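Terminal oxygenase component of carbazole 1,9a-dioxygenase (Nocardioides aromaticivorans, PDB 3GCF) probably dihydroxylates carbazole at an angular position as the terminal oxygenase, using a Rieske [2Fe-2S] cluster and a mononuclear non-heme iron. Local coordinates at residues E318-E322 against E323-D327; A329-G332 against F333-D337. All coordinates share one frame; numbering follows the deposited sequence.

Contact 1. Residues E318-E322 against E323-D327; sequences EVEFE and ERWRD
A pi-type turn in helix 311-331 brings Glu320 and Trp325, five residues apart, onto one side of the helix. The backbone switches its spacing here. Glu323 N still bonds Val319 O in the alpha manner, but Arg326 N reaches back five residues to Phe321 O (3.0 Å). Glu320 O lies at the change and takes two donors, Arg324 N and Trp325 N, from opposite faces of its carbonyl plane.

Trp325 lies alongside Glu320. Its NE1 gives a hydrogen bond to Glu320 OE2 (2.9 Å). The oxygen sits in the plane of the indole, but the carboxylate stands almost perpendicular to it (89°), and OE2 is met from above the carboxylate plane. The chain of Glu320 leaves between its backbone N and carbonyl carbon (chi1 39°) and then runs extended beside the indole edge.

Arg326 lays its CB over one face of the Phe321 ring, 4.0 Å from the centroid, in a CH-pi contact. Its guanidinium is gripped by two carboxylates. End-on, NH1 bonds Glu322 OE1 (2.9 Å) and NH2 bonds Glu322 OE2 (3.2 Å), with both oxygens met from above the carboxylate plane. Side-on, NE makes a nearly straight bond to Asp327 OD1 (2.9 Å), and NH2 also bonds Asp327 OD2. Held on two sides, the guanidinium is probably restricted in its rotation. A water links Glu322 O to Asp327 N.

Glu320 OE2 also forms a salt bridge with Arg306 of strand 298-307. Phe321 and Trp325 pack on Leu304 of that strand, while Phe321 also meets Leu167 and Arg326 meets Ile169 on strand 164-173.

Contact 2. Residues A329-G332 against F333-D337; sequences ALHG and FNDDD. With FE2 (Fe (II) ion), chain P.
The turn from helix 311-331 into helix 335-350 leads directly to the mononuclear iron site. Across it, His331 ND1 donates to Asp335 OD1 (3.0 Å), a His-carboxylate hydrogen bond. The carboxylate oxygen lies near the plane of the imidazole and uses its syn lone pair, although the two flat groups are turned 53° apart. Asp335 CG is anti to its own carbonyl carbon (chi1 -79°), which turns the carboxylate back to the ND1 edge of the His331 ring. Arg171 forms a salt bridge with the same OD1. With an alanine here, His331 ND1 would probably be left without its acceptor and Arg171 without its carboxylate mate.

The backbone is tied as well. Ala329 O accepts from both Phe333 N (2.8 Å) and Asn334 N (3.1 Å), and Asp335 N bonds His331 O (2.9 Å). Asn334 ND2 then donates to Asp337 OD2 (2.8 Å), with that oxygen in the plane of the amide.

Asp337 binds the iron through OD1 (2.1 Å) and OD2 (2.3 Å). His189, His193 and two waters complete the coordination. Asn334 thus acts from the second shell and is likely to steady one carboxylate oxygen, while Asn183 bonds the other. Together they probably limit rotation of this iron ligand.

Contacts 1 and 2 follow one another along the chain, their centres 14 Å apart. Both involve helix 311-331, and both lean on strands 164-173 and 298-307. The helix joins them directly: Asp327 O probably bonds Gly332 N, and Phe321 packs on Leu330. Contact 1 has two sides, with Phe321 and Trp325 buried against the sheet and Glu322, Glu323 and Asp327 exposed. There Glu322, Arg326 and Asp327 form a salt-bridge network near water, away from any annotated site. Contact 2 lies deeper, and none of its touching residues is fully exposed. In it the carboxylates serve different partners: Asp335 a histidine and an arginine, Asp337 the iron.

Contact 1. Residues E318-E322 against E323-D327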
loop_
_atom_site.group_PDB
_atom_site.type_symbol
_atom_site.label_atom_id
_atom_site.label_comp_id
_atom_site.label_asym_id
_atom_site.label_seq_id
_atom_site.Cartn_x
_atom_site.Cartn_y
_atom_site.Cartn_z
ATOM N N GLU A 318 37.004 19.616 2.411
ATOM C CA GLU A 318 36.555 18.235 2.325
ATOM C C GLU A 318 36.664 17.540 3.679
ATOM O O GLU A 318 35.789 16.760 4.049
ATOM C CB GLU A 318 37.362 17.477 1.272
ATOM C CG GLU A 318 37.335 18.143 -0.088
ATOM C CD GLU A 318 38.131 17.390 -1.135
ATOM O OE1 GLU A 318 39.265 16.964 -0.831
ATOM O OE2 GLU A 318 37.623 17.237 -2.269
ATOM N N VAL A 319 37.731 17.825 4.422
ATOM C CA VAL A 319 37.913 17.218 5.740
ATOM C C VAL A 319 36.868 17.702 6.747
ATOM O O VAL A 319 36.280 16.891 7.461
ATOM C CB VAL A 319 39.328 17.498 6.310
ATOM C CG1 VAL A 319 39.406 17.043 7.771
ATOM C CG2 VAL A 319 40.376 16.752 5.480
ATOM N N GLU A 320 36.624 19.009 6.818
ATOM C CA GLU A 320 35.623 19.484 7.767
ATOM C C GLU A 320 34.206 19.096 7.350
ATOM O O GLU A 320 33.321 18.972 8.197
ATOM C CB GLU A 320 35.730 20.998 8.003
ATOM C CG GLU A 320 36.044 21.839 6.791
ATOM C CD GLU A 320 36.165 23.318 7.133
ATOM O OE1 GLU A 320 36.840 23.650 8.137
ATOM O OE2 GLU A 320 35.590 24.147 6.392
ATOM N N PHE A 321 33.986 18.888 6.054
ATOM C CA PHE A 321 32.673 18.469 5.588
ATOM C C PHE A 321 32.395 17.082 6.173
ATOM O O PHE A 321 31.324 16.829 6.726
ATOM C CB PHE A 321 32.634 18.385 4.062
ATOM C CG PHE A 321 31.278 18.037 3.510
ATOM C CD1 PHE A 321 30.268 18.991 3.456
ATOM C CD2 PHE A 321 31.007 16.748 3.054
ATOM C CE1 PHE A 321 29.006 18.675 2.955
ATOM C CE2 PHE A 321 29.747 16.417 2.550
ATOM C CZ PHE A 321 28.744 17.384 2.500
ATOM N N GLU A 322 33.382 16.196 6.056
ATOM C CA GLU A 322 33.284 14.824 6.556
ATOM C C GLU A 322 33.215 14.729 8.079
ATOM O O GLU A 322 32.453 13.939 8.631
ATOM C CB GLU A 322 34.482 14.020 6.053
ATOM C CG GLU A 322 34.668 12.640 6.685
ATOM C CD GLU A 322 33.544 11.681 6.359
ATOM O OE1 GLU A 322 33.128 11.623 5.181
ATOM O OE2 GLU A 322 33.082 10.972 7.280
ATOM N N GLU A 323 34.010 15.547 8.756
ATOM C CA GLU A 323 34.075 15.534 10.209
ATOM C C GLU A 323 33.065 16.424 10.917
ATOM O O GLU A 323 32.795 16.218 12.102
ATOM C CB GLU A 323 35.479 15.954 10.674
ATOM C CG GLU A 323 36.619 15.158 10.059
ATOM C CD GLU A 323 37.975 15.582 10.585
ATOM O OE1 GLU A 323 38.086 16.701 11.131
ATOM O OE2 GLU A 323 38.937 14.804 10.446
ATOM N N ARG A 324 32.505 17.404 10.213
ATOM C CA ARG A 324 31.594 18.331 10.868
ATOM C C ARG A 324 30.342 18.817 10.127
ATOM O O ARG A 324 29.217 18.510 10.525
ATOM C CB ARG A 324 32.401 19.557 11.330
ATOM C CG ARG A 324 31.643 20.482 12.263
ATOM C CD ARG A 324 32.440 21.723 12.633
ATOM N NE ARG A 324 31.714 22.520 13.621
ATOM C CZ ARG A 324 31.894 23.822 13.820
ATOM N NH1 ARG A 324 32.781 24.496 13.097
ATOM N NH2 ARG A 324 31.178 24.453 14.744
ATOM N N TRP A 325 30.540 19.598 9.070
ATOM C CA TRP A 325 29.425 20.174 8.324
ATOM C C TRP A 325 28.299 19.208 7.937
ATOM O O TRP A 325 27.124 19.473 8.197
ATOM C CB TRP A 325 29.939 20.862 7.055
ATOM C CG TRP A 325 31.047 21.882 7.255
ATOM C CD1 TRP A 325 32.192 21.987 6.518
ATOM C CD2 TRP A 325 31.095 22.947 8.220
ATOM N NE1 TRP A 325 32.951 23.044 6.960
ATOM C CE2 TRP A 325 32.303 23.652 8.002
ATOM C CE3 TRP A 325 30.240 23.374 9.242
ATOM C CZ2 TRP A 325 32.677 24.763 8.774
ATOM C CZ3 TRP A 325 30.610 24.479 10.010
ATOM C CH2 TRP A 325 31.820 25.160 9.770
ATOM N N ARG A 326 28.651 18.086 7.324
ATOM C CA ARG A 326 27.639 17.140 6.878
ATOM C C ARG A 326 26.704 16.605 7.950
ATOM O O ARG A 326 25.486 16.765 7.855
ATOM C CB ARG A 326 28.284 15.953 6.157
ATOM C CG ARG A 326 27.264 15.047 5.459
ATOM C CD ARG A 326 27.905 13.747 5.007
ATOM N NE ARG A 326 28.423 13.010 6.151
ATOM C CZ ARG A 326 29.565 12.333 6.150
ATOM N NH1 ARG A 326 30.313 12.295 5.058
ATOM N NH2 ARG A 326 29.968 11.714 7.252
ATOM N N ASP A 327 27.260 15.964 8.968
ATOM C CA ASP A 327 26.419 15.392 10.003
ATOM C C ASP A 327 25.911 16.369 11.051
ATOM O O ASP A 327 24.776 16.238 11.507
ATOM C CB ASP A 327 27.142 14.208 10.658
ATOM C CG ASP A 327 27.508 13.132 9.645
ATOM O OD1 ASP A 327 26.839 13.069 8.588
ATOM O OD2 ASP A 327 28.449 12.351 9.895
HETATM O O HOH W 1 30.987 12.477 10.763
HETATM O O HOH W 2 30.053 15.427 9.392
#

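Contact 2. Residues A329-G332 against F333-D337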
loop_
_atom_site.group_PDB
_atom_site.type_symbol
_atom_site.label_atom_id
_atom_site.label_comp_id
_atom_site.label_asym_id
_atom_site.label_seq_id
_atom_site.Cartn_x
_atom_site.Cartn_y
_atom_site.Cartn_z
ATOM N N ALA A 329 25.368 19.653 10.608
ATOM C CA ALA A 329 24.434 20.618 10.037
ATOM C C ALA A 329 23.465 20.045 9.001
ATOM O O ALA A 329 22.253 20.102 9.194
ATOM C CB ALA A 329 25.207 21.789 9.434
ATOM N N LEU A 330 23.981 19.491 7.907
ATOM C CA LEU A 330 23.087 18.961 6.880
ATOM C C LEU A 330 22.100 17.954 7.471
ATOM O O LEU A 330 20.988 17.804 6.972
ATOM C CB LEU A 330 23.891 18.370 5.710
ATOM C CG LEU A 330 24.822 19.391 5.022
ATOM C CD1 LEU A 330 25.323 18.819 3.699
ATOM C CD2 LEU A 330 24.080 20.707 4.761
ATOM N N HIS A 331 22.507 17.267 8.534
ATOM C CA HIS A 331 21.614 16.338 9.218
ATOM C C HIS A 331 21.152 16.961 10.540
ATOM O O HIS A 331 19.952 17.137 10.768
ATOM C CB HIS A 331 22.309 14.998 9.508
ATOM C CG HIS A 331 22.464 14.128 8.300
ATOM N ND1 HIS A 331 21.387 13.664 7.576
ATOM C CD2 HIS A 331 23.569 13.689 7.654
ATOM C CE1 HIS A 331 21.820 12.981 6.531
ATOM N NE2 HIS A 331 23.142 12.982 6.554
ATOM N N GLY A 332 22.116 17.305 11.392
ATOM C CA GLY A 332 21.815 17.874 12.697
ATOM C C GLY A 332 20.886 19.074 12.701
ATOM O O GLY A 332 20.144 19.288 13.663
ATOM N N PHE A 333 20.931 19.872 11.641
ATOM C CA PHE A 333 20.068 21.038 11.563
ATOM C C PHE A 333 18.875 20.797 10.644
ATOM O O PHE A 333 17.730 21.019 11.036
ATOM C CB PHE A 333 20.841 22.262 11.055
ATOM C CG PHE A 333 20.021 23.528 11.043
ATOM C CD1 PHE A 333 19.928 24.328 12.183
ATOM C CD2 PHE A 333 19.297 23.893 9.907
ATOM C CE1 PHE A 333 19.124 25.472 12.192
ATOM C CE2 PHE A 333 18.488 25.036 9.904
ATOM C CZ PHE A 333 18.402 25.826 11.052
ATOM N N ASN A 334 19.147 20.320 9.429
ATOM C CA ASN A 334 18.100 20.107 8.434
ATOM C C ASN A 334 17.228 18.850 8.480
ATOM O O ASN A 334 16.175 18.822 7.837
ATOM C CB ASN A 334 18.697 20.234 7.032
ATOM C CG ASN A 334 19.041 21.668 6.668
ATOM O OD1 ASN A 334 20.195 21.985 6.406
ATOM N ND2 ASN A 334 18.032 22.542 6.644
ATOM N N ASP A 335 17.630 17.815 9.211
ATOM C CA ASP A 335 16.813 16.605 9.246
ATOM C C ASP A 335 15.346 16.884 9.572
ATOM O O ASP A 335 14.455 16.280 8.971
ATOM C CB ASP A 335 17.378 15.582 10.241
ATOM C CG ASP A 335 18.557 14.813 9.674
ATOM O OD1 ASP A 335 18.776 14.861 8.442
ATOM O OD2 ASP A 335 19.260 14.148 10.460
ATOM N N ASP A 336 15.090 17.796 10.505
ATOM C CA ASP A 336 13.711 18.125 10.869
ATOM C C ASP A 336 12.899 18.671 9.706
ATOM O O ASP A 336 11.678 18.536 9.689
ATOM C CB ASP A 336 13.668 19.135 12.018
ATOM C CG ASP A 336 14.061 18.521 13.346
ATOM O OD1 ASP A 336 13.724 17.341 13.573
ATOM O OD2 ASP A 336 14.694 19.219 14.167
ATOM N N ASP A 337 13.564 19.297 8.739
ATOM C CA ASP A 337 12.856 19.843 7.588
ATOM C C ASP A 337 12.190 18.732 6.784
ATOM O O ASP A 337 11.192 18.967 6.105
ATOM C CB ASP A 337 13.808 20.629 6.676
ATOM C CG ASP A 337 14.135 22.011 7.218
ATOM O OD1 ASP A 337 13.207 22.700 7.687
ATOM O OD2 ASP A 337 15.316 22.418 7.160
HETATM FE FE FE2 P . 14.353 24.420 7.793
HETATM O O HOH W 3 16.040 25.557 7.375
HETATM O O HOH W 4 14.033 24.655 5.814
#